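Local coordinates for protein putative immunoglobulin A1 protease (Bacteroides ovatus, PDB 3N6Z) that is probably a hydrolase, a putative immunoglobulin A1 protease, built largely as a parallel beta solenoid, at residues A[254-268]-A[286-300]. Sequence-based numbering, arbitrary orientation.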
loop_
_atom_site.group_PDB
_atom_site.type_symbol
_atom_site.label_atom_id
_atom_site.label_comp_id
_atom_site.label_asym_id
_atom_site.label_seq_id
_atom_site.Cartn_x
_atom_site.Cartn_y
_atom_site.Cartn_z
ATOM N N LEU A 254 5.498 -7.910 -4.238
ATOM C CA LEU A 254 6.419 -7.536 -3.164
ATOM C C LEU A 254 7.832 -7.443 -3.721
ATOM O O LEU A 254 8.300 -8.384 -4.365
ATOM C CB LEU A 254 6.364 -8.557 -2.011
ATOM C CG LEU A 254 7.369 -8.367 -0.856
ATOM C CD1 LEU A 254 7.065 -7.075 -0.053
ATOM C CD2 LEU A 254 7.438 -9.602 0.034
ATOM N N GLY A 255 8.557 -6.361 -3.417
ATOM C CA GLY A 255 9.968 -6.266 -3.819
ATOM C C GLY A 255 10.885 -7.247 -3.101
ATOM O O GLY A 255 11.514 -8.095 -3.745
ATOM N N GLN A 256 10.938 -7.144 -1.781
ATOM C CA GLN A 256 11.904 -7.860 -0.963
ATOM C C GLN A 256 11.346 -8.365 0.343
ATOM O O GLN A 256 10.658 -7.631 1.052
ATOM C CB GLN A 256 13.106 -6.957 -0.641
ATOM C CG GLN A 256 14.038 -7.486 0.450
ATOM C CD GLN A 256 15.342 -6.737 0.563
ATOM O OE1 GLN A 256 16.001 -6.452 -0.443
ATOM N NE2 GLN A 256 15.719 -6.404 1.809
ATOM N N ILE A 257 11.716 -9.580 0.706
ATOM C CA ILE A 257 11.613 -10.079 2.085
ATOM C C ILE A 257 12.996 -9.908 2.711
ATOM O O ILE A 257 14.010 -10.371 2.161
ATOM C CB ILE A 257 11.211 -11.584 2.160
ATOM C CG1 ILE A 257 9.934 -11.867 1.358
ATOM C CG2 ILE A 257 11.031 -12.002 3.626
ATOM C CD1 ILE A 257 9.624 -13.387 1.211
ATOM N N ASP A 258 13.068 -9.223 3.854
ATOM C CA ASP A 258 14.364 -9.111 4.547
ATOM C C ASP A 258 14.879 -10.489 4.986
ATOM O O ASP A 258 14.112 -11.389 5.307
ATOM C CB ASP A 258 14.230 -8.234 5.788
ATOM C CG ASP A 258 14.397 -6.765 5.506
ATOM O OD1 ASP A 258 14.260 -6.342 4.330
ATOM O OD2 ASP A 258 14.687 -6.007 6.489
ATOM N N LYS A 259 16.207 -10.601 5.069
ATOM C CA LYS A 259 16.816 -11.786 5.659
ATOM C C LYS A 259 16.279 -12.028 7.058
ATOM O O LYS A 259 15.996 -11.081 7.805
ATOM C CB LYS A 259 18.341 -11.668 5.728
ATOM C CG LYS A 259 19.027 -11.527 4.367
ATOM C CD LYS A 259 18.866 -12.766 3.497
ATOM C CE LYS A 259 19.661 -12.639 2.203
ATOM N NZ LYS A 259 21.124 -12.763 2.405
ATOM N N SER A 260 16.078 -13.297 7.375
ATOM C CA SER A 260 15.574 -13.749 8.682
ATOM C C SER A 260 14.129 -13.360 8.953
ATOM O O SER A 260 13.648 -13.515 10.090
ATOM C CB SER A 260 16.470 -13.277 9.833
ATOM O OG SER A 260 17.773 -13.762 9.631
ATOM N N CYS A 261 13.411 -12.958 7.889
ATOM C CA CYS A 261 12.015 -12.538 8.001
ATOM C C CYS A 261 11.157 -13.439 7.132
ATOM O O CYS A 261 11.656 -14.373 6.495
ATOM C CB CYS A 261 11.885 -11.062 7.611
ATOM S SG CYS A 261 12.842 -9.986 8.688
ATOM N N ASP A 262 9.853 -13.204 7.102
ATOM C CA ASP A 262 8.994 -14.046 6.283
ATOM C C ASP A 262 7.751 -13.265 5.857
ATOM O O ASP A 262 7.532 -12.103 6.246
ATOM C CB ASP A 262 8.662 -15.388 6.992
ATOM C CG ASP A 262 7.681 -15.286 8.129
ATOM O OD1 ASP A 262 7.039 -14.235 8.332
ATOM O OD2 ASP A 262 7.561 -16.312 8.849
ATOM N N ILE A 263 6.947 -13.920 5.031
ATOM C CA ILE A 263 5.628 -13.455 4.627
ATOM C C ILE A 263 4.850 -14.645 4.124
ATOM O O ILE A 263 5.431 -15.621 3.661
ATOM C CB ILE A 263 5.712 -12.383 3.452
ATOM C CG1 ILE A 263 4.441 -11.516 3.400
ATOM C CG2 ILE A 263 6.086 -12.990 2.089
ATOM C CD1 ILE A 263 4.536 -10.295 2.461
ATOM N N ALA A 264 3.531 -14.518 4.140
ATOM C CA ALA A 264 2.641 -15.360 3.324
ATOM C C ALA A 264 1.993 -14.440 2.289
ATOM O O ALA A 264 1.546 -13.352 2.621
ATOM C CB ALA A 264 1.560 -16.079 4.192
ATOM N N ILE A 265 1.973 -14.897 1.050
ATOM C CA ILE A 265 1.221 -14.229 -0.019
ATOM C C ILE A 265 0.293 -15.302 -0.588
ATOM O O ILE A 265 0.740 -16.345 -1.093
ATOM C CB ILE A 265 2.074 -13.589 -1.136
ATOM C CG1 ILE A 265 3.117 -12.630 -0.550
ATOM C CG2 ILE A 265 1.162 -12.858 -2.154
ATOM C CD1 ILE A 265 3.998 -11.970 -1.567
ATOM N N LYS A 266 -1.008 -15.015 -0.510
ATOM C CA LYS A 266 -2.046 -15.972 -0.874
ATOM C C LYS A 266 -3.079 -15.290 -1.746
ATOM O O LYS A 266 -3.460 -14.154 -1.487
ATOM C CB LYS A 266 -2.749 -16.526 0.372
ATOM C CG LYS A 266 -1.778 -17.209 1.371
ATOM C CD LYS A 266 -2.527 -17.781 2.615
ATOM C CE LYS A 266 -1.564 -18.143 3.760
ATOM N NZ LYS A 266 -2.220 -18.416 5.090
ATOM N N ASN A 267 -3.568 -16.001 -2.747
ATOM C CA ASN A 267 -4.666 -15.533 -3.581
ATOM C C ASN A 267 -4.407 -14.120 -4.074
ATOM O O ASN A 267 -5.144 -13.189 -3.778
ATOM C CB ASN A 267 -5.995 -15.608 -2.821
ATOM C CG ASN A 267 -6.329 -17.006 -2.417
ATOM O OD1 ASN A 267 -6.476 -17.331 -1.200
ATOM N ND2 ASN A 267 -6.463 -17.848 -3.380
ATOM N N SER A 268 -3.332 -13.972 -4.825
ATOM C CA SER A 268 -2.860 -12.691 -5.335
ATOM C C SER A 268 -2.381 -12.813 -6.754
ATOM O O SER A 268 -2.106 -13.920 -7.261
ATOM C CB SER A 268 -1.796 -12.112 -4.392
ATOM O OG SER A 268 -2.390 -11.805 -3.093
ATOM N N ILE A 286 6.031 -12.285 -8.817
ATOM C CA ILE A 286 5.380 -12.027 -7.516
ATOM C C ILE A 286 6.326 -11.317 -6.535
ATOM O O ILE A 286 5.974 -10.268 -5.956
ATOM C CB ILE A 286 4.804 -13.328 -6.879
ATOM C CG1 ILE A 286 3.994 -14.166 -7.900
ATOM C CG2 ILE A 286 3.909 -13.010 -5.654
ATOM C CD1 ILE A 286 2.786 -13.418 -8.473
ATOM N N VAL A 287 7.483 -11.924 -6.274
ATOM C CA VAL A 287 8.452 -11.438 -5.273
ATOM C C VAL A 287 9.832 -11.343 -5.911
ATOM O O VAL A 287 10.289 -12.292 -6.574
ATOM C CB VAL A 287 8.535 -12.360 -4.038
ATOM C CG1 VAL A 287 9.520 -11.803 -3.038
ATOM C CG2 VAL A 287 7.152 -12.608 -3.416
ATOM N N GLY A 288 10.530 -10.231 -5.652
ATOM C CA GLY A 288 11.849 -9.972 -6.259
ATOM C C GLY A 288 13.116 -10.410 -5.549
ATOM O O GLY A 288 14.117 -10.672 -6.239
ATOM N N VAL A 289 13.101 -10.500 -4.213
ATOM C CA VAL A 289 14.306 -10.781 -3.426
ATOM C C VAL A 289 13.991 -11.644 -2.223
ATOM O O VAL A 289 13.030 -11.367 -1.483
ATOM C CB VAL A 289 14.975 -9.483 -2.861
ATOM C CG1 VAL A 289 16.357 -9.808 -2.210
ATOM C CG2 VAL A 289 15.091 -8.400 -3.919
ATOM N N SER A 290 14.843 -12.659 -1.992
ATOM C CA SER A 290 14.722 -13.592 -0.876
ATOM C C SER A 290 13.338 -14.227 -0.848
ATOM O O SER A 290 12.787 -14.508 0.213
ATOM C CB SER A 290 15.089 -12.918 0.444
ATOM O OG SER A 290 16.486 -12.633 0.450
ATOM N N ALA A 291 12.810 -14.532 -2.038
ATOM C CA ALA A 291 11.465 -15.085 -2.150
ATOM C C ALA A 291 11.310 -16.423 -1.440
ATOM O O ALA A 291 10.212 -16.765 -0.994
ATOM C CB ALA A 291 11.061 -15.218 -3.595
ATOM N N SER A 292 12.404 -17.200 -1.323
ATOM C CA SER A 292 12.347 -18.510 -0.648
ATOM C C SER A 292 11.986 -18.434 0.828
ATOM O O SER A 292 11.623 -19.447 1.437
ATOM C CB SER A 292 13.673 -19.235 -0.852
ATOM O OG SER A 292 14.690 -18.611 -0.094
ATOM N N LEU A 293 12.018 -17.220 1.381
ATOM C CA LEU A 293 11.631 -16.998 2.783
ATOM C C LEU A 293 10.111 -16.888 2.941
ATOM O O LEU A 293 9.588 -16.915 4.065
ATOM C CB LEU A 293 12.300 -15.749 3.347
ATOM C CG LEU A 293 13.832 -15.789 3.371
ATOM C CD1 LEU A 293 14.346 -14.510 3.979
ATOM C CD2 LEU A 293 14.381 -17.040 4.134
ATOM N N GLY A 294 9.399 -16.773 1.822
ATOM C CA GLY A 294 7.953 -16.689 1.835
ATOM C C GLY A 294 7.230 -18.008 1.620
ATOM O O GLY A 294 7.801 -18.981 1.112
ATOM N N SER A 295 5.955 -17.990 2.001
ATOM C CA SER A 295 5.031 -19.094 1.834
ATOM C C SER A 295 3.890 -18.629 0.923
ATOM O O SER A 295 3.266 -17.596 1.178
ATOM C CB SER A 295 4.473 -19.563 3.170
ATOM O OG SER A 295 5.494 -20.015 4.024
ATOM N N TYR A 296 3.621 -19.393 -0.116
ATOM C CA TYR A 296 2.737 -18.932 -1.171
ATOM C C TYR A 296 1.636 -19.911 -1.469
ATOM O O TYR A 296 1.840 -21.142 -1.432
ATOM C CB TYR A 296 3.550 -18.693 -2.449
ATOM C CG TYR A 296 4.744 -17.772 -2.213
ATOM C CD1 TYR A 296 4.566 -16.447 -1.863
ATOM C CD2 TYR A 296 6.035 -18.251 -2.224
ATOM C CE1 TYR A 296 5.636 -15.616 -1.604
ATOM C CE2 TYR A 296 7.121 -17.422 -1.972
ATOM C CZ TYR A 296 6.918 -16.099 -1.653
ATOM O OH TYR A 296 7.967 -15.267 -1.369
ATOM N N GLU A 297 0.471 -19.366 -1.832
ATOM C CA GLU A 297 -0.650 -20.186 -2.278
ATOM C C GLU A 297 -1.417 -19.374 -3.313
ATOM O O GLU A 297 -1.724 -18.216 -3.057
ATOM C CB GLU A 297 -1.543 -20.528 -1.087
ATOM C CG GLU A 297 -2.750 -21.369 -1.431
ATOM C CD GLU A 297 -3.635 -21.741 -0.250
ATOM O OE1 GLU A 297 -3.453 -21.202 0.866
ATOM O OE2 GLU A 297 -4.539 -22.578 -0.479
ATOM N N ASN A 298 -1.787 -19.992 -4.435
ATOM C CA ASN A 298 -2.669 -19.364 -5.414
ATOM C C ASN A 298 -2.176 -17.967 -5.830
ATOM O O ASN A 298 -2.894 -16.959 -5.652
ATOM C CB ASN A 298 -4.113 -19.278 -4.895
ATOM C CG ASN A 298 -4.739 -20.630 -4.549
ATOM O OD1 ASN A 298 -5.706 -20.677 -3.745
ATOM N ND2 ASN A 298 -4.249 -21.682 -5.132
ATOM N N CYS A 299 -0.926 -17.923 -6.315
ATOM C CA CYS A 299 -0.319 -16.698 -6.812
ATOM C C CYS A 299 -0.167 -16.791 -8.322
ATOM O O CYS A 299 0.442 -17.764 -8.836
ATOM C CB CYS A 299 1.039 -16.461 -6.165
ATOM S SG CYS A 299 0.934 -16.011 -4.390
ATOM N N TYR A 300 -0.709 -15.799 -9.033
ATOM C CA TYR A 300 -0.811 -15.778 -10.483
ATOM C C TYR A 300 -0.151 -14.565 -11.072
ATOM O O TYR A 300 0.076 -13.553 -10.382
ATOM C CB TYR A 300 -2.299 -15.868 -10.937
ATOM C CG TYR A 300 -2.975 -17.036 -10.253
ATOM C CD1 TYR A 300 -2.663 -18.342 -10.616
ATOM C CD2 TYR A 300 -3.843 -16.835 -9.193
ATOM C CE1 TYR A 300 -3.183 -19.419 -9.917
ATOM C CE2 TYR A 300 -4.380 -17.909 -8.467
ATOM C CZ TYR A 300 -4.050 -19.213 -8.850
ATOM O OH TYR A 300 -4.539 -20.265 -8.141
HETATM O O HOH W 1 16.681 -10.166 1.574
HETATM O O HOH W 2 -7.062 -20.308 -0.455
#
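The ring of Tyr296 meets Ile265 with its edge: Ile265 CB lies near the ring plane, 3.9 Å from Tyr296 CD1. One ring face carries Gly294 C, offset toward the rim, and Phe327 stacks on the ring. Ala291 O also lies at the edge, in the ring plane, and accepts a hydrogen bond from Tyr296 OH at 2.7 Å, on a lone pair. Gly294 N uses the same oxygen, so two donors grip it. Ile257 CD1 packs 3.6 Å from Tyr296 OH. A leucine in place of Tyr296 would probably leave Ala291 O with one donor fewer and take away the ring edge that Ile265 rests against.

Ile265 CG1 stands anti to the carbonyl carbon (chi1 -54°). With chi2 extended, this brings Ile265 CD1 to Val287 CG2 at 3.7 Å, while Ile265 CG2 faces Cys299 SG. Leu293 lies across Ile257, with its CB 4.0 Å from Ile257 CG2.

At the corner, the amides of Asn267 and Asn298 lie side by side with planes 46° apart. Asn267 ND2 donates to Asn298 OD1 at 3.0 Å, on a lone pair, but the bond is bent (131°). Such aligned, bonded asparagines recall the asparagine ladder of parallel beta-helices; Asn236 touches Asn267.

Parallel strands 263-266 and 294-296 are joined by alternating bonds, such as Ser295 N to Ile263 O, 2.9 Å. Strand 254-257 pairs in parallel with 287-289, where Ile286 and Val287 form a classic beta bulge facing Phe327. Ser268 pairs with Cys299. The segments are equivalent parts of successive solenoid coils. Strands 224-227 and 233-235 flank 254-268, and helix 334-344 packs against Asn267 and Tyr300.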